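Local structure of protein Pcdhgc3 (Mus musculus, 4ZI8) at residues Val256-Leu261 with Ile312-Lys317; Glu283-Asp288 with Leu294-Arg299. The protein probably mediates calcium-dependent cell adhesion through extracellular cadherin repeats, of which this chain holds the first three, and may help establish specific neuronal connections. All blocks are in the same frame, centred on the assembly; numbering follows the deposited sequence.

Contact 1: Val256-Leu261 with Ile312-Lys317. With CA (calcium ion), chain S.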
loop_
_atom_site.group_PDB
_atom_site.type_symbol
_atom_site.label_atom_id
_atom_site.label_comp_id
_atom_site.label_asym_id
_atom_site.label_seq_id
_atom_site.Cartn_x
_atom_site.Cartn_y
_atom_site.Cartn_z
ATOM N N VAL B 256 -19.690 7.651 31.408
ATOM C CA VAL B 256 -19.335 6.370 30.828
ATOM C C VAL B 256 -17.935 6.465 30.207
ATOM O O VAL B 256 -17.468 7.554 29.850
ATOM C CB VAL B 256 -20.361 5.921 29.795
ATOM C CG1 VAL B 256 -21.779 5.917 30.432
ATOM C CG2 VAL B 256 -20.328 6.845 28.575
ATOM N N LEU B 257 -17.252 5.335 30.116
ATOM C CA LEU B 257 -15.876 5.359 29.633
ATOM C C LEU B 257 -15.588 4.138 28.777
ATOM O O LEU B 257 -15.718 2.998 29.241
ATOM C CB LEU B 257 -14.895 5.434 30.800
ATOM C CG LEU B 257 -13.414 5.268 30.407
ATOM C CD1 LEU B 257 -12.949 6.434 29.543
ATOM C CD2 LEU B 257 -12.502 5.081 31.611
ATOM N N ALA B 258 -15.199 4.379 27.525
ATOM C CA ALA B 258 -14.717 3.316 26.638
ATOM C C ALA B 258 -13.280 3.604 26.282
ATOM O O ALA B 258 -12.866 4.758 26.340
ATOM C CB ALA B 258 -15.568 3.233 25.380
ATOM N N THR B 259 -12.525 2.572 25.918
ATOM C CA THR B 259 -11.149 2.757 25.452
ATOM C C THR B 259 -10.957 2.040 24.120
ATOM O O THR B 259 -11.732 1.153 23.772
ATOM C CB THR B 259 -10.124 2.223 26.451
ATOM O OG1 THR B 259 -10.299 0.809 26.575
ATOM C CG2 THR B 259 -10.309 2.864 27.813
ATOM N N ASP B 260 -9.905 2.415 23.392
ATOM C CA ASP B 260 -9.671 1.897 22.044
ATOM C C ASP B 260 -8.166 1.731 21.881
ATOM O O ASP B 260 -7.392 2.615 22.214
ATOM C CB ASP B 260 -10.257 2.840 20.975
ATOM C CG ASP B 260 -10.332 2.213 19.580
ATOM O OD1 ASP B 260 -9.306 1.723 19.066
ATOM O OD2 ASP B 260 -11.435 2.225 18.983
ATOM N N LEU B 261 -7.745 0.583 21.392
ATOM C CA LEU B 261 -6.323 0.315 21.348
ATOM C C LEU B 261 -5.619 0.937 20.147
ATOM O O LEU B 261 -4.380 0.929 20.077
ATOM C CB LEU B 261 -6.077 -1.192 21.365
ATOM C CG LEU B 261 -6.300 -1.862 22.722
ATOM C CD1 LEU B 261 -6.084 -3.364 22.598
ATOM C CD2 LEU B 261 -5.333 -1.295 23.741
ATOM N N ILE B 312 -25.893 4.119 25.385
ATOM C CA ILE B 312 -24.896 5.052 24.912
ATOM C C ILE B 312 -23.932 4.280 23.998
ATOM O O ILE B 312 -23.628 3.113 24.237
ATOM C CB ILE B 312 -24.178 5.719 26.083
ATOM C CG1 ILE B 312 -25.178 6.621 26.845
ATOM C CG2 ILE B 312 -22.959 6.526 25.607
ATOM C CD1 ILE B 312 -24.575 7.352 28.018
ATOM N N GLN B 313 -23.483 4.933 22.942
ATOM C CA GLN B 313 -22.665 4.268 21.966
ATOM C C GLN B 313 -21.310 4.943 21.978
ATOM O O GLN B 313 -21.238 6.164 22.148
ATOM C CB GLN B 313 -23.329 4.348 20.603
ATOM C CG GLN B 313 -22.426 4.002 19.457
ATOM C CD GLN B 313 -23.099 4.253 18.127
ATOM O OE1 GLN B 313 -23.753 3.367 17.582
ATOM N NE2 GLN B 313 -22.953 5.468 17.605
ATOM N N ALA B 314 -20.240 4.163 21.857
ATOM C CA ALA B 314 -18.902 4.718 21.657
ATOM C C ALA B 314 -18.393 4.289 20.279
ATOM O O ALA B 314 -18.415 3.094 19.987
ATOM C CB ALA B 314 -17.933 4.234 22.748
ATOM N N LYS B 315 -17.971 5.243 19.444
ATOM C CA LYS B 315 -17.400 4.937 18.135
ATOM C C LYS B 315 -16.115 5.730 17.971
ATOM O O LYS B 315 -16.013 6.861 18.463
ATOM C CB LYS B 315 -18.380 5.260 16.995
ATOM C CG LYS B 315 -19.371 4.118 16.673
ATOM C CD LYS B 315 -19.911 4.168 15.241
ATOM C CE LYS B 315 -20.724 2.893 14.905
ATOM N NZ LYS B 315 -21.489 2.932 13.611
ATOM N N ASP B 316 -15.129 5.142 17.305
ATOM C CA ASP B 316 -13.877 5.864 17.094
ATOM C C ASP B 316 -14.031 6.720 15.846
ATOM O O ASP B 316 -15.096 6.704 15.219
ATOM C CB ASP B 316 -12.659 4.923 16.997
ATOM C CG ASP B 316 -12.804 3.859 15.936
ATOM O OD1 ASP B 316 -13.134 4.193 14.777
ATOM O OD2 ASP B 316 -12.589 2.669 16.265
ATOM N N LYS B 317 -12.988 7.475 15.494
ATOM C CA LYS B 317 -13.018 8.322 14.301
ATOM C C LYS B 317 -12.259 7.700 13.121
ATOM O O LYS B 317 -11.838 8.406 12.208
ATOM C CB LYS B 317 -12.437 9.699 14.623
ATOM C CG LYS B 317 -13.201 10.448 15.713
ATOM C CD LYS B 317 -12.545 11.778 16.030
ATOM C CE LYS B 317 -13.362 12.567 17.028
ATOM N NZ LYS B 317 -12.975 14.015 17.190
HETATM CA CA CA S . -10.438 1.783 16.838
#

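Contact 2: Glu283-Asp288 with Leu294-Arg299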
loop_
_atom_site.group_PDB
_atom_site.type_symbol
_atom_site.label_atom_id
_atom_site.label_comp_id
_atom_site.label_asym_id
_atom_site.label_seq_id
_atom_site.Cartn_x
_atom_site.Cartn_y
_atom_site.Cartn_z
ATOM N N GLU B 283 -34.154 14.892 24.756
ATOM C CA GLU B 283 -34.801 16.028 25.356
ATOM C C GLU B 283 -34.669 15.969 26.867
ATOM O O GLU B 283 -34.657 16.990 27.537
ATOM C CB GLU B 283 -36.267 16.077 24.925
ATOM C CG GLU B 283 -36.435 16.265 23.417
ATOM C CD GLU B 283 -36.057 17.664 22.966
ATOM O OE1 GLU B 283 -35.719 18.487 23.845
ATOM O OE2 GLU B 283 -36.104 17.956 21.744
ATOM N N LEU B 284 -34.555 14.773 27.413
ATOM C CA LEU B 284 -34.509 14.620 28.854
ATOM C C LEU B 284 -33.072 14.587 29.375
ATOM O O LEU B 284 -32.795 15.061 30.481
ATOM C CB LEU B 284 -35.262 13.354 29.266
ATOM C CG LEU B 284 -35.308 13.073 30.766
ATOM C CD1 LEU B 284 -35.853 14.287 31.534
ATOM C CD2 LEU B 284 -36.168 11.844 31.045
ATOM N N PHE B 285 -32.162 14.044 28.569
ATOM C CA PHE B 285 -30.765 13.936 28.959
ATOM C C PHE B 285 -29.852 14.637 27.957
ATOM O O PHE B 285 -30.251 14.921 26.827
ATOM C CB PHE B 285 -30.361 12.464 29.101
ATOM C CG PHE B 285 -31.138 11.734 30.151
ATOM C CD1 PHE B 285 -30.784 11.843 31.488
ATOM C CD2 PHE B 285 -32.237 10.961 29.807
ATOM C CE1 PHE B 285 -31.509 11.180 32.469
ATOM C CE2 PHE B 285 -32.977 10.294 30.777
ATOM C CZ PHE B 285 -32.617 10.406 32.113
ATOM N N ALA B 286 -28.628 14.926 28.394
ATOM C CA ALA B 286 -27.599 15.447 27.516
ATOM C C ALA B 286 -26.338 14.599 27.713
ATOM O O ALA B 286 -26.114 14.040 28.790
ATOM C CB ALA B 286 -27.330 16.898 27.793
ATOM N N LEU B 287 -25.520 14.502 26.678
ATOM C CA LEU B 287 -24.358 13.655 26.741
ATOM C C LEU B 287 -23.171 14.373 26.088
ATOM O O LEU B 287 -23.245 14.778 24.927
ATOM C CB LEU B 287 -24.640 12.322 26.046
ATOM C CG LEU B 287 -23.437 11.387 25.883
ATOM C CD1 LEU B 287 -23.038 10.737 27.199
ATOM C CD2 LEU B 287 -23.747 10.323 24.824
ATOM N N ASP B 288 -22.091 14.572 26.827
ATOM C CA ASP B 288 -20.916 15.168 26.199
ATOM C C ASP B 288 -20.218 14.163 25.303
ATOM O O ASP B 288 -19.781 13.105 25.769
ATOM C CB ASP B 288 -19.939 15.688 27.237
ATOM C CG ASP B 288 -18.875 16.559 26.626
ATOM O OD1 ASP B 288 -17.951 16.020 25.981
ATOM O OD2 ASP B 288 -18.972 17.796 26.778
ATOM N N LEU B 294 -23.028 12.138 31.169
ATOM C CA LEU B 294 -24.464 12.226 30.982
ATOM C C LEU B 294 -25.056 13.127 32.059
ATOM O O LEU B 294 -24.774 12.933 33.258
ATOM C CB LEU B 294 -25.082 10.836 31.049
ATOM C CG LEU B 294 -26.592 10.694 30.884
ATOM C CD1 LEU B 294 -27.000 10.859 29.427
ATOM C CD2 LEU B 294 -27.034 9.340 31.448
ATOM N N THR B 295 -25.839 14.121 31.640
ATOM C CA THR B 295 -26.438 15.083 32.565
ATOM C C THR B 295 -27.965 15.138 32.387
ATOM O O THR B 295 -28.502 14.724 31.352
ATOM C CB THR B 295 -25.885 16.518 32.373
ATOM O OG1 THR B 295 -25.899 16.862 30.987
ATOM C CG2 THR B 295 -24.462 16.663 32.885
ATOM N N ILE B 296 -28.656 15.680 33.382
ATOM C CA ILE B 296 -30.074 15.982 33.241
ATOM C C ILE B 296 -30.227 17.172 32.341
ATOM O O ILE B 296 -29.511 18.169 32.479
ATOM C CB ILE B 296 -30.723 16.264 34.590
ATOM C CG1 ILE B 296 -30.633 15.009 35.448
ATOM C CG2 ILE B 296 -32.193 16.726 34.416
ATOM C CD1 ILE B 296 -31.438 13.836 34.870
ATOM N N LYS B 297 -31.152 17.071 31.408
ATOM C CA LYS B 297 -31.448 18.183 30.523
ATOM C C LYS B 297 -32.878 18.677 30.724
ATOM O O LYS B 297 -33.116 19.879 30.822
ATOM C CB LYS B 297 -31.228 17.758 29.067
ATOM C CG LYS B 297 -31.550 18.828 28.046
ATOM C CD LYS B 297 -31.248 18.337 26.631
ATOM C CE LYS B 297 -32.015 19.140 25.587
ATOM N NZ LYS B 297 -31.841 18.590 24.204
ATOM N N GLY B 298 -33.834 17.751 30.773
ATOM C CA GLY B 298 -35.236 18.113 30.929
ATOM C C GLY B 298 -35.657 18.042 32.383
ATOM O O GLY B 298 -34.859 18.305 33.279
ATOM N N ARG B 299 -36.919 17.711 32.641
ATOM C CA ARG B 299 -37.381 17.586 34.020
ATOM C C ARG B 299 -37.828 16.165 34.311
ATOM O O ARG B 299 -38.733 15.653 33.673
ATOM C CB ARG B 299 -38.529 18.552 34.312
ATOM C CG ARG B 299 -38.996 18.477 35.759
ATOM C CD ARG B 299 -40.214 19.353 36.010
ATOM N NE ARG B 299 -41.437 18.836 35.389
ATOM C CZ ARG B 299 -42.228 17.905 35.927
ATOM N NH1 ARG B 299 -41.923 17.361 37.099
ATOM N NH2 ARG B 299 -43.324 17.507 35.288
HETATM O O HOH W 1 -23.544 16.073 29.684
#

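Contact 1: Val256-Leu261 with Ile312-Lys317
The carboxylates of Asp260 and Asp316 meet around one calcium ion, their planes turned 66° apart. Asp260 is bidentate, OD1 at 2.5 Å and OD2 at 2.4 Å from the ion, whereas Asp316 is monodentate through OD2, also at 2.4 Å. Asp316 OD1 accepts a hydrogen bond from the N of Gly318, which is likely to fix the carboxylate's rotation. Asp260 OD2 and Asp316 OD2 are 3.0 Å apart, a spacing that the shared cation probably makes tolerable by offsetting the repulsion. Asn228, Asn230, Asp262 and Asn266 complete the site of this ion, one of three calcium ions at the junction of the second and third cadherin repeats. Behind it the two strands run 23° apart with no hydrogen bond across, as expected of opposite sheets of a sandwich. Ala258 CB meets Ala314 CB at 3.7 Å. Farther from the metal, the ends of Val256 and Ile312 meet head on, with CG1 of Val256 4.0 Å from CD1 of Ile312. Phe234 of strand 233-234 packs against Val256, Ala258 and Ala314, Ala258 N donates a hydrogen bond to the hydroxyl of Tyr271 of strand 269-273, and Cys326 of strand 324-333 touches Val256 and Ile312.

Contact 2: Glu283-Asp288 with Leu294-Arg299
Leu284 O, at the end of helix 281-284, takes two backbone N-H groups: Lys297 N at 2.8 Å and Gly298 N at 2.9 Å. Both donors come from the same face of the carbonyl plane, well out of it, and close the open end of a beta hairpin in the third cadherin repeat. Farther along, Ala286 and Thr295 form an antiparallel hydrogen-bonded pair, Ala286 N to Thr295 O and Thr295 N to Ala286 O. Phe285 leaves the helix and drops its ring into the core, CG anti to the carbonyl carbon (chi1 -61°). Its CE1 meets Ile296 CD1 at 3.6 Å and its CB meets Leu294 CD1 at 3.7 Å, while Leu284 CG lies over one ring face, offset toward the rim. With the ring cut back to an alanine, Ile296 CD1 and Leu284 CG would probably be left facing a gap. Lys297 stretches along the helix end, its CD 3.6 Å from Phe285 O. Its NZ is hydrogen-bonded to Arg282 O and makes just a long salt bridge, 3.9 Å, to Glu283 OE1. On the face that carries Ala286 and Thr295, a water sits 2.8 Å from Thr295 OG1 and gives a weak bond to Ala286 O.

In the fold
Both contacts belong to the third cadherin repeat, with centres about 19 Å apart. Contact 1 bridges the two sheets of its sandwich, whereas contact 2 is a hairpin within one of them; strands 252-259 and 293-296 are neighbours in that sheet. The two meet directly where Ile312 CD1 of contact 1 packs 3.8 Å from Leu287 CD1 of contact 2. Their relation to calcium differs. Contact 1 ends on the metal cluster, and the side chain of Asp260 is about 7 Å from a second calcium ion. In contact 2, Arg299 pairs with Asp301 and its side chain is about 5 Å from that of Glu245, both calcium-binding in this protein, though here their ions are missing.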